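Local atomic coordinates of Apc35852 (PDB entry 1U9C), a protein that is of unknown function but, as a DJ-1/PfpI family member with an oxidised cysteine, may act as a chaperone or a cysteine-dependent hydrolase. Residues A[26-29]-A[30-34]; A[55-59]-A[60-64]; A[171-174]-A[175-179]. One frame throughout, in Å; residues are numbered along the deposited sequence.

How the contacts relate
All three contacts are local: each joins residues a few places apart on one continuous piece of chain, at a helix start in contacts 1 and 3 and round a tight turn in contact 2. They follow in series, none nesting or crossing. Contact 1 (26-34) leads from the short strand 22-23 into the first turns of helix 28-40. Contact 2 (55-64) turns the chain within the long loop between strand 44-49 and helix 70-75. These two touch: Leu26 probably pairs through its backbone with Pro56 and Asp58, and Trp27 packs on Ser61, so the loop is tied to the helix start. Contact 3 (171-179) builds helix 173-179, its centre about 23 Å from that of contact 1, across the chain's centre.

Contact 1 (A[26-29]-A[30-34])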
ATOM      1  N   LEU A  26       5.163   5.601  -7.842  1.00 19.61           N
ATOM      2  CA  LEU A  26       5.386   4.992  -6.527  1.00 19.45           C
ATOM      3  C   LEU A  26       6.224   5.897  -5.676  1.00 19.54           C
ATOM      4  O   LEU A  26       7.203   6.506  -6.138  1.00 20.07           O
ATOM      5  CB  LEU A  26       6.153   3.688  -6.742  1.00 19.39           C
ATOM      6  CG  LEU A  26       6.807   3.084  -5.502  1.00 19.75           C
ATOM      7  CD1 LEU A  26       5.843   2.620  -4.456  1.00 20.20           C
ATOM      8  CD2 LEU A  26       7.704   1.930  -5.972  1.00 20.42           C
ATOM      9  N   TRP A  27       5.851   6.049  -4.402  1.00 20.13           N
ATOM     10  CA  TRP A  27       6.694   6.742  -3.454  1.00 20.51           C
ATOM     11  C   TRP A  27       7.771   5.762  -2.971  1.00 19.63           C
ATOM     12  O   TRP A  27       7.469   4.855  -2.203  1.00 20.08           O
ATOM     13  CB  TRP A  27       5.909   7.267  -2.233  1.00 21.23           C
ATOM     14  CG  TRP A  27       6.669   8.274  -1.495  1.00 21.79           C
ATOM     15  CD1 TRP A  27       7.589   8.052  -0.495  1.00 22.49           C
ATOM     16  CD2 TRP A  27       6.699   9.669  -1.764  1.00 21.87           C
ATOM     17  NE1 TRP A  27       8.157   9.253  -0.108  1.00 23.44           N
ATOM     18  CE2 TRP A  27       7.628  10.241  -0.888  1.00 22.66           C
ATOM     19  CE3 TRP A  27       6.015  10.491  -2.666  1.00 23.05           C
ATOM     20  CZ2 TRP A  27       7.888  11.596  -0.888  1.00 24.25           C
ATOM     21  CZ3 TRP A  27       6.289  11.843  -2.659  1.00 25.36           C
ATOM     22  CH2 TRP A  27       7.189  12.365  -1.801  1.00 24.48           C
ATOM     23  N   LEU A  28       8.979   5.942  -3.449  1.00 19.42           N
ATOM     24  CA  LEU A  28      10.033   4.941  -3.316  1.00 19.31           C
ATOM     25  C   LEU A  28      10.190   4.370  -1.916  1.00 20.54           C
ATOM     26  O   LEU A  28      10.202   3.132  -1.734  1.00 20.43           O
ATOM     27  CB  LEU A  28      11.344   5.480  -3.890  1.00 21.37           C
ATOM     28  CG  LEU A  28      12.505   4.510  -3.754  1.00 20.94           C
ATOM     29  CD1 LEU A  28      12.301   3.161  -4.446  1.00 22.75           C
ATOM     30  CD2 LEU A  28      13.744   5.226  -4.295  1.00 21.85           C
ATOM     31  N   GLU A  29      10.281   5.204  -0.895  1.00 20.51           N
ATOM     32  CA  GLU A  29      10.576   4.718   0.435  1.00 20.27           C
ATOM     33  C   GLU A  29       9.527   3.733   0.905  1.00 20.22           C
ATOM     34  O   GLU A  29       9.806   2.853   1.736  1.00 21.04           O
ATOM     35  CB  GLU A  29      10.671   5.919   1.439  1.00 21.46           C
ATOM     36  CG  GLU A  29      10.808   5.529   2.905  1.00 24.71           C
ATOM     37  CD  GLU A  29      10.874   6.675   3.869  1.00 27.48           C
ATOM     38  OE1 GLU A  29      10.575   7.838   3.510  1.00 33.14           O
ATOM     39  OE2 GLU A  29      11.202   6.339   5.036  1.00 32.62           O
ATOM     40  N   GLU A  30       8.288   3.962   0.523  1.00 19.80           N
ATOM     41  CA  GLU A  30       7.177   3.136   0.975  1.00 19.93           C
ATOM     42  C   GLU A  30       7.235   1.703   0.491  1.00 19.78           C
ATOM     43  O   GLU A  30       6.597   0.834   1.075  1.00 20.42           O
ATOM     44  CB  GLU A  30       5.860   3.791   0.622  1.00 20.84           C
ATOM     45  CG  GLU A  30       5.634   5.098   1.397  1.00 20.78           C
ATOM     46  CD  GLU A  30       4.485   5.892   0.950  1.00 24.34           C
ATOM     47  OE1 GLU A  30       3.686   5.461   0.176  1.00 24.35           O
ATOM     48  OE2 GLU A  30       4.452   7.079   1.445  1.00 25.38           O
ATOM     49  N   PHE A  31       7.944   1.483  -0.597  1.00 19.79           N
ATOM     50  CA  PHE A  31       8.327   0.149  -1.067  1.00 19.99           C
ATOM     51  C   PHE A  31       9.658  -0.290  -0.452  1.00 19.42           C
ATOM     52  O   PHE A  31       9.760  -1.389   0.081  1.00 19.76           O
ATOM     53  CB  PHE A  31       8.447   0.119  -2.592  1.00 19.38           C
ATOM     54  CG  PHE A  31       8.940  -1.178  -3.110  1.00 19.34           C
ATOM     55  CD1 PHE A  31       8.109  -2.277  -3.199  1.00 19.83           C
ATOM     56  CD2 PHE A  31      10.285  -1.370  -3.427  1.00 19.83           C
ATOM     57  CE1 PHE A  31       8.597  -3.500  -3.628  1.00 20.77           C
ATOM     58  CE2 PHE A  31      10.756  -2.563  -3.865  1.00 21.45           C
ATOM     59  CZ  PHE A  31       9.926  -3.628  -3.959  1.00 20.66           C
ATOM     60  N   ALA A  32      10.668   0.562  -0.555  1.00 19.11           N
ATOM     61  CA  ALA A  32      12.029   0.121  -0.263  1.00 19.35           C
ATOM     62  C   ALA A  32      12.224  -0.225   1.216  1.00 20.62           C
ATOM     63  O   ALA A  32      12.855  -1.230   1.545  1.00 20.78           O
ATOM     64  CB  ALA A  32      13.054   1.176  -0.680  1.00 20.18           C
ATOM     65  N   VAL A  33      11.711   0.583   2.142  1.00 20.08           N
ATOM     66  CA  VAL A  33      11.946   0.306   3.547  1.00 20.48           C
ATOM     67  C   VAL A  33      11.227  -1.004   3.956  1.00 21.33           C
ATOM     68  O   VAL A  33      11.833  -1.882   4.567  1.00 21.84           O
ATOM     69  CB  VAL A  33      11.562   1.513   4.378  1.00 20.45           C
ATOM     70  CG1 VAL A  33      11.267   1.138   5.824  1.00 23.59           C
ATOM     71  CG2 VAL A  33      12.648   2.600   4.259  1.00 23.07           C
ATOM     72  N   PRO A  34       9.949  -1.184   3.640  1.00 20.36           N
ATOM     73  CA  PRO A  34       9.310  -2.467   3.902  1.00 20.46           C
ATOM     74  C   PRO A  34       9.993  -3.654   3.226  1.00 20.13           C
ATOM     75  O   PRO A  34      10.120  -4.720   3.852  1.00 20.54           O
ATOM     76  CB  PRO A  34       7.855  -2.231   3.452  1.00 21.21           C
ATOM     77  CG  PRO A  34       7.684  -0.759   3.678  1.00 20.80           C
ATOM     78  CD  PRO A  34       8.974  -0.184   3.183  1.00 21.44           C
TER
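Leu28 O and Glu29 O accept from the backbone N atoms of Ala32 and Val33, winding the start of helix 28-40. The bond from Ala32 N to Leu28 O is 2.9 Å long and nearly straight (168°), and that from Val33 N to Glu29 O is almost as straight. One residue earlier the chain is still turning in: Glu30 N reaches Trp27 O at 3.0 Å by a strongly bent bond, approaching from above the carbonyl plane. Pro34 has no N-H to give, so the helix kinks there, and its CD sits 3.5 Å from Glu29 O.

Among the side chains, Glu30 meets Trp27. The carboxylate of Glu30 folds back past the indole, the two planes 30° apart, with OE1 3.7 Å from Trp27 CB and OE2 3.8 Å from Trp27 CD1. It gets there because CG lies beside the backbone N (chi1 -67°) and the chain beyond is extended. OE1 also has a weak bond from Gly97 N, and the carboxylate lies close to the sulfinic acid of the modified residue Cys129. A glutamate at this place, near the start of helix 28-40 and beside this oxidised cysteine, is consistent with the active-site layout of the DJ-1 family, in which such a cysteine is thought to be the reactive one. Glu29 takes another course: it lies alongside Val33, its CG 3.7 Å from Val33 CG2, so that its aliphatic part runs beside the valine, and its side chain also touches Ser209 of helix 209-221.

The inward-facing positions carry apolar residues. Leu26 crosses Phe31 at a slant, its CD2 3.9 Å from Phe31 CB, and Phe31 goes on to pack against Met10 and Val12 of strand 7-12. Ala32 is small enough to let the helix pack closely against Ala72 of helix 70-75.

Contact 2 (A[55-59]-A[60-64])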
ATOM      1  N   VAL A  55       8.690   0.130 -12.773  1.00 20.42           N
ATOM      2  CA  VAL A  55       7.770   0.966 -12.045  1.00 19.97           C
ATOM      3  C   VAL A  55       8.251   2.398 -12.036  1.00 19.78           C
ATOM      4  O   VAL A  55       9.407   2.684 -11.689  1.00 21.11           O
ATOM      5  CB  VAL A  55       7.662   0.415 -10.670  1.00 19.72           C
ATOM      6  CG1 VAL A  55       6.986   1.358  -9.735  1.00 19.88           C
ATOM      7  CG2 VAL A  55       6.927  -0.911 -10.705  1.00 21.62           C
ATOM      8  N   PRO A  56       7.412   3.367 -12.352  1.00 19.76           N
ATOM      9  CA  PRO A  56       7.801   4.773 -12.293  1.00 20.00           C
ATOM     10  C   PRO A  56       7.778   5.269 -10.858  1.00 21.18           C
ATOM     11  O   PRO A  56       6.906   4.894 -10.072  1.00 21.35           O
ATOM     12  CB  PRO A  56       6.682   5.472 -13.094  1.00 21.14           C
ATOM     13  CG  PRO A  56       5.470   4.617 -12.832  1.00 22.17           C
ATOM     14  CD  PRO A  56       6.006   3.175 -12.768  1.00 21.18           C
ATOM     15  N   LEU A  57       8.733   6.122 -10.515  1.00 20.34           N
ATOM     16  CA  LEU A  57       8.815   6.639  -9.181  1.00 20.87           C
ATOM     17  C   LEU A  57       8.320   8.090  -9.166  1.00 21.06           C
ATOM     18  O   LEU A  57       8.633   8.864 -10.080  1.00 22.18           O
ATOM     19  CB  LEU A  57      10.280   6.591  -8.706  1.00 21.92           C
ATOM     20  CG  LEU A  57      10.887   5.167  -8.742  1.00 23.58           C
ATOM     21  CD1 LEU A  57      12.382   5.147  -8.264  1.00 25.93           C
ATOM     22  CD2 LEU A  57       9.998   4.210  -7.901  1.00 24.69           C
ATOM     23  N   ASP A  58       7.613   8.449  -8.130  1.00 21.64           N
ATOM     24  CA  ASP A  58       7.202   9.846  -7.937  1.00 22.71           C
ATOM     25  C   ASP A  58       8.474  10.643  -7.865  1.00 22.75           C
ATOM     26  O   ASP A  58       9.355  10.327  -7.055  1.00 21.53           O
ATOM     27  CB  ASP A  58       6.386  10.021  -6.707  1.00 22.74           C
ATOM     28  CG  ASP A  58       5.793  11.404  -6.581  1.00 23.90           C
ATOM     29  OD1 ASP A  58       6.553  12.384  -6.580  1.00 25.37           O
ATOM     30  OD2 ASP A  58       4.526  11.577  -6.590  1.00 28.39           O
ATOM     31  N   PRO A  59       8.631  11.713  -8.641  1.00 23.95           N
ATOM     32  CA  PRO A  59       9.865  12.465  -8.626  1.00 24.29           C
ATOM     33  C   PRO A  59      10.187  13.099  -7.311  1.00 24.01           C
ATOM     34  O   PRO A  59      11.366  13.301  -7.037  1.00 25.67           O
ATOM     35  CB  PRO A  59       9.648  13.515  -9.708  1.00 24.38           C
ATOM     36  CG  PRO A  59       8.368  13.295 -10.308  1.00 28.27           C
ATOM     37  CD  PRO A  59       7.690  12.214  -9.653  1.00 24.08           C
ATOM     38  N   ARG A  60       9.217  13.377  -6.463  1.00 23.05           N
ATOM     39  CA  ARG A  60       9.536  13.958  -5.164  1.00 22.38           C
ATOM     40  C   ARG A  60      10.114  12.921  -4.188  1.00 22.51           C
ATOM     41  O   ARG A  60      10.527  13.246  -3.088  1.00 22.74           O
ATOM     42  CB  ARG A  60       8.282  14.641  -4.559  1.00 23.96           C
ATOM     43  CG  ARG A  60       7.851  15.888  -5.331  1.00 25.49           C
ATOM     44  CD  ARG A  60       8.779  17.069  -5.107  1.00 28.18           C
ATOM     45  NE  ARG A  60       8.940  17.484  -3.703  1.00 28.57           N
ATOM     46  CZ  ARG A  60       8.099  18.277  -3.028  1.00 30.13           C
ATOM     47  NH1 ARG A  60       7.024  18.807  -3.613  1.00 31.50           N
ATOM     48  NH2 ARG A  60       8.348  18.559  -1.764  1.00 29.73           N
ATOM     49  N   SER A  61      10.141  11.645  -4.599  1.00 20.82           N
ATOM     50  CA  SER A  61      10.516  10.557  -3.700  1.00 21.09           C
ATOM     51  C   SER A  61      11.885   9.923  -4.007  1.00 18.30           C
ATOM     52  O   SER A  61      12.320   9.021  -3.296  1.00 20.67           O
ATOM     53  CB  SER A  61       9.491   9.397  -3.758  1.00 20.40           C
ATOM     54  OG  SER A  61       9.629   8.548  -4.910  1.00 21.13           O
ATOM     55  N   ILE A  62      12.598  10.426  -4.981  1.00 19.95           N
ATOM     56  CA  ILE A  62      13.839   9.828  -5.448  1.00 18.99           C
ATOM     57  C   ILE A  62      15.092  10.580  -5.074  1.00 20.26           C
ATOM     58  O   ILE A  62      16.176  10.233  -5.483  1.00 20.56           O
ATOM     59  CB  ILE A  62      13.818   9.710  -6.991  1.00 20.80           C
ATOM     60  CG1 ILE A  62      13.745  11.060  -7.705  1.00 22.34           C
ATOM     61  CG2 ILE A  62      12.696   8.724  -7.447  1.00 23.59           C
ATOM     62  CD1 ILE A  62      14.056  11.007  -9.200  1.00 24.78           C
ATOM     63  N   ASN A  63      14.989  11.609  -4.227  1.00 18.05           N
ATOM     64  CA  ASN A  63      16.115  12.489  -3.993  1.00 18.22           C
ATOM     65  C   ASN A  63      17.046  12.137  -2.852  1.00 16.40           C
ATOM     66  O   ASN A  63      18.053  12.747  -2.750  1.00 17.01           O
ATOM     67  CB  ASN A  63      15.661  13.936  -3.778  1.00 17.95           C
ATOM     68  CG  ASN A  63      15.132  14.583  -4.999  1.00 21.11           C
ATOM     69  OD1 ASN A  63      15.393  14.159  -6.125  1.00 20.82           O
ATOM     70  ND2 ASN A  63      14.581  15.764  -4.800  1.00 26.55           N
ATOM     71  N   GLU A  64      16.578  11.238  -1.995  1.00 17.02           N
ATOM     72  CA  GLU A  64      17.346  10.836  -0.805  1.00 17.87           C
ATOM     73  C   GLU A  64      17.430   9.346  -0.597  1.00 20.04           C
ATOM     74  O   GLU A  64      17.119   8.804   0.447  1.00 21.95           O
ATOM     75  CB  GLU A  64      16.777  11.537   0.453  1.00 17.06           C
ATOM     76  CG  GLU A  64      16.758  13.042   0.432  1.00 17.82           C
ATOM     77  CD  GLU A  64      18.117  13.625   0.228  1.00 17.13           C
ATOM     78  OE1 GLU A  64      19.156  12.954   0.509  1.00 16.81           O
ATOM     79  OE2 GLU A  64      18.300  14.810  -0.163  1.00 15.73           O
TER
HETATM   80  O   HOH W   1      13.337  14.762  -7.962  1.00 26.86           O
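The carboxylate of Asp58 engages Arg60 through the backbone, not the guanidinium: Arg60 N donates to Asp58 OD1 at 2.8 Å, on the anti lone pair, away from OD2. The guanidinium plane stands 72° from the carboxylate, its NE 6.3 Å from Asp58 OD1, so any attraction between the charges is at a distance. OD2 is bonded to Thr24 OG1, and the carboxylate is thereby fixed through both oxygens. The flat amide of Asn63 joins the turn through water 1, which donates both to its OD1 and to Pro59 O.

Asp58 O is gripped twice by Ser61. Ser61 OG donates at 2.8 Å in the carbonyl plane, on a lone pair, whereas Ser61 N comes from above that plane at 2.9 Å. OG reaches this point from the crowded position between its own backbone N and carbonyl carbon (chi1 78°). Ile62 CG2 presses on Leu57 CB at 3.5 Å, tighter than usual for two carbons, an apolar contact between the residues that flank the turn. With an alanine in place of Asp58, Arg60 N and Thr24 OG1 would probably lose their carboxylate partner, and the turn would be left with the bonds to its backbone carbonyl.

Pro59, its phi restricted by the ring, suits the second place of this type I beta turn, on which Asp58 superimposes an Asx turn.

Contact 3 (A[171-174]-A[175-179]); sequences FLLE and STLRL
Glu174 and Arg178 lie side by side and point the same way, one helical turn apart. Their flat ends are turned 59° against each other, yet the salt bridge is well directed: Arg178 NH1 donates to Glu174 OE2 at 3.0 Å, with OE2 in the guanidinium plane at its edge and using its anti lone pair. Arg178 bends at chi3 (-51°), which swings the guanidinium back toward the preceding turn and brings one of its faces over Glu174 O. Oppositely charged residues four apart suit a helix surface, since both long chains can run out along the same side. The other carboxylate oxygen, OE1, is taken by the backbone N of Asp157, so Glu174 is held from two directions.

Phe171 and Thr176 meet at about a right angle. Thr176 OG1 is 3.4 Å from Phe171 CD1, approaching the ring obliquely, and this hydroxyl also donates to Leu172 O at 2.7 Å. Leu172 O accepts from Thr176 N as well, at 2.9 Å, so a single threonine supplies both bonds to the carbonyl of the N-cap residue. Thr176 OG1 lies beside its own backbone N (chi1 -60°), which allows both donors to converge on one oxygen.

Leu173 and Leu177 cross at a slant, their CD1 atoms 4.0 Å apart, and form the apolar side of the helix. Ser175 is small and polar, and its OG bonds Asp157 OD2 beyond the helix.

Helix 173-179 is thereby fastened on several sides: Leu173 and Leu177 rest on Ser154, Leu172 packs on Asp157 and Glu160 of helix 157-163, and the aligned Glu174 and Arg178 lie against Phe184 of strand 183-184, part of the small two-stranded parallel sheet.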
ATOM      1  N   PHE A 171     -11.056  11.309  -5.886  1.00 23.50           N
ATOM      2  CA  PHE A 171     -11.773  11.323  -4.598  1.00 22.04           C
ATOM      3  C   PHE A 171     -10.730  11.578  -3.529  1.00 20.82           C
ATOM      4  O   PHE A 171      -9.531  11.452  -3.774  1.00 21.23           O
ATOM      5  CB  PHE A 171     -12.440   9.977  -4.335  1.00 22.81           C
ATOM      6  CG  PHE A 171     -11.465   8.812  -4.327  1.00 23.01           C
ATOM      7  CD1 PHE A 171     -10.918   8.353  -3.142  1.00 22.58           C
ATOM      8  CD2 PHE A 171     -11.135   8.184  -5.516  1.00 26.34           C
ATOM      9  CE1 PHE A 171     -10.023   7.289  -3.160  1.00 23.23           C
ATOM     10  CE2 PHE A 171     -10.246   7.143  -5.540  1.00 27.04           C
ATOM     11  CZ  PHE A 171      -9.696   6.680  -4.354  1.00 23.75           C
ATOM     12  N   LEU A 172     -11.147  11.938  -2.330  1.00 21.50           N
ATOM     13  CA  LEU A 172     -10.211  12.095  -1.221  1.00 20.93           C
ATOM     14  C   LEU A 172     -10.180  10.786  -0.416  1.00 21.14           C
ATOM     15  O   LEU A 172     -11.216  10.244  -0.064  1.00 22.54           O
ATOM     16  CB  LEU A 172     -10.547  13.288  -0.310  1.00 21.84           C
ATOM     17  CG  LEU A 172     -10.317  14.669  -0.911  1.00 21.83           C
ATOM     18  CD1 LEU A 172     -10.517  15.745   0.114  1.00 21.84           C
ATOM     19  CD2 LEU A 172      -8.936  14.758  -1.557  1.00 24.84           C
ATOM     20  N   LEU A 173      -8.990  10.285  -0.163  1.00 21.86           N
ATOM     21  CA  LEU A 173      -8.829   8.958   0.409  1.00 21.45           C
ATOM     22  C   LEU A 173      -9.368   8.797   1.849  1.00 20.33           C
ATOM     23  O   LEU A 173     -10.177   7.927   2.093  1.00 19.48           O
ATOM     24  CB  LEU A 173      -7.365   8.586   0.340  1.00 21.45           C
ATOM     25  CG  LEU A 173      -6.990   7.217   0.906  1.00 21.35           C
ATOM     26  CD1 LEU A 173      -7.821   6.174   0.278  1.00 19.69           C
ATOM     27  CD2 LEU A 173      -5.531   6.901   0.646  1.00 22.43           C
ATOM     28  N   GLU A 174      -8.973   9.684   2.743  1.00 20.85           N
ATOM     29  CA  GLU A 174      -9.475   9.618   4.128  1.00 21.59           C
ATOM     30  C   GLU A 174     -11.011   9.720   4.146  1.00 21.57           C
ATOM     31  O   GLU A 174     -11.737   8.934   4.779  1.00 22.22           O
ATOM     32  CB  GLU A 174      -8.857  10.748   4.985  1.00 21.64           C
ATOM     33  CG  GLU A 174      -9.591  11.028   6.307  1.00 21.30           C
ATOM     34  CD  GLU A 174      -9.026  12.209   7.107  1.00 24.42           C
ATOM     35  OE1 GLU A 174      -8.040  12.890   6.711  1.00 24.05           O
ATOM     36  OE2 GLU A 174      -9.605  12.491   8.197  1.00 27.87           O
ATOM     37  N   SER A 175     -11.515  10.715   3.417  1.00 22.11           N
ATOM     38  CA  SER A 175     -12.946  10.948   3.343  1.00 22.78           C
ATOM     39  C   SER A 175     -13.679   9.727   2.842  1.00 21.65           C
ATOM     40  O   SER A 175     -14.737   9.348   3.349  1.00 22.22           O
ATOM     41  CB  SER A 175     -13.210  12.100   2.372  1.00 22.97           C
ATOM     42  OG  SER A 175     -12.826  13.311   2.993  1.00 29.83           O
ATOM     43  N   THR A 176     -13.095   9.114   1.818  1.00 22.19           N
ATOM     44  CA  THR A 176     -13.735   7.983   1.187  1.00 22.73           C
ATOM     45  C   THR A 176     -13.694   6.737   2.080  1.00 22.83           C
ATOM     46  O   THR A 176     -14.661   5.965   2.169  1.00 23.43           O
ATOM     47  CB  THR A 176     -13.192   7.813  -0.260  1.00 23.98           C
ATOM     48  OG1 THR A 176     -13.485   9.014  -0.992  1.00 23.19           O
ATOM     49  CG2 THR A 176     -13.967   6.771  -1.042  1.00 25.67           C
ATOM     50  N   LEU A 177     -12.554   6.516   2.745  1.00 22.24           N
ATOM     51  CA  LEU A 177     -12.474   5.414   3.688  1.00 22.45           C
ATOM     52  C   LEU A 177     -13.494   5.545   4.813  1.00 22.24           C
ATOM     53  O   LEU A 177     -14.147   4.577   5.196  1.00 21.27           O
ATOM     54  CB  LEU A 177     -11.080   5.329   4.307  1.00 22.76           C
ATOM     55  CG  LEU A 177      -9.972   4.863   3.396  1.00 22.86           C
ATOM     56  CD1 LEU A 177      -8.640   5.189   4.029  1.00 22.76           C
ATOM     57  CD2 LEU A 177     -10.126   3.399   3.038  1.00 24.04           C
ATOM     58  N   ARG A 178     -13.654   6.748   5.344  1.00 22.53           N
ATOM     59  CA  ARG A 178     -14.710   6.967   6.336  1.00 22.84           C
ATOM     60  C   ARG A 178     -16.124   6.743   5.775  1.00 22.55           C
ATOM     61  O   ARG A 178     -16.956   6.102   6.398  1.00 22.28           O
ATOM     62  CB  ARG A 178     -14.583   8.342   6.971  1.00 22.47           C
ATOM     63  CG  ARG A 178     -15.664   8.627   7.952  1.00 23.44           C
ATOM     64  CD  ARG A 178     -15.625  10.026   8.540  1.00 24.67           C
ATOM     65  NE  ARG A 178     -14.290  10.341   9.048  1.00 25.73           N
ATOM     66  CZ  ARG A 178     -13.384  11.075   8.421  1.00 26.91           C
ATOM     67  NH1 ARG A 178     -12.221  11.283   9.000  1.00 26.34           N
ATOM     68  NH2 ARG A 178     -13.628  11.616   7.221  1.00 25.19           N
ATOM     69  N   LEU A 179     -16.362   7.230   4.573  1.00 23.10           N
ATOM     70  CA  LEU A 179     -17.622   7.028   3.892  1.00 24.37           C
ATOM     71  C   LEU A 179     -17.929   5.551   3.687  1.00 24.11           C
ATOM     72  O   LEU A 179     -19.099   5.160   3.760  1.00 25.50           O
ATOM     73  CB  LEU A 179     -17.584   7.766   2.540  1.00 24.48           C
ATOM     74  CG  LEU A 179     -18.829   7.939   1.709  1.00 25.11           C
ATOM     75  CD1 LEU A 179     -19.876   8.619   2.542  1.00 22.85           C
ATOM     76  CD2 LEU A 179     -18.512   8.772   0.456  1.00 26.21           C
TER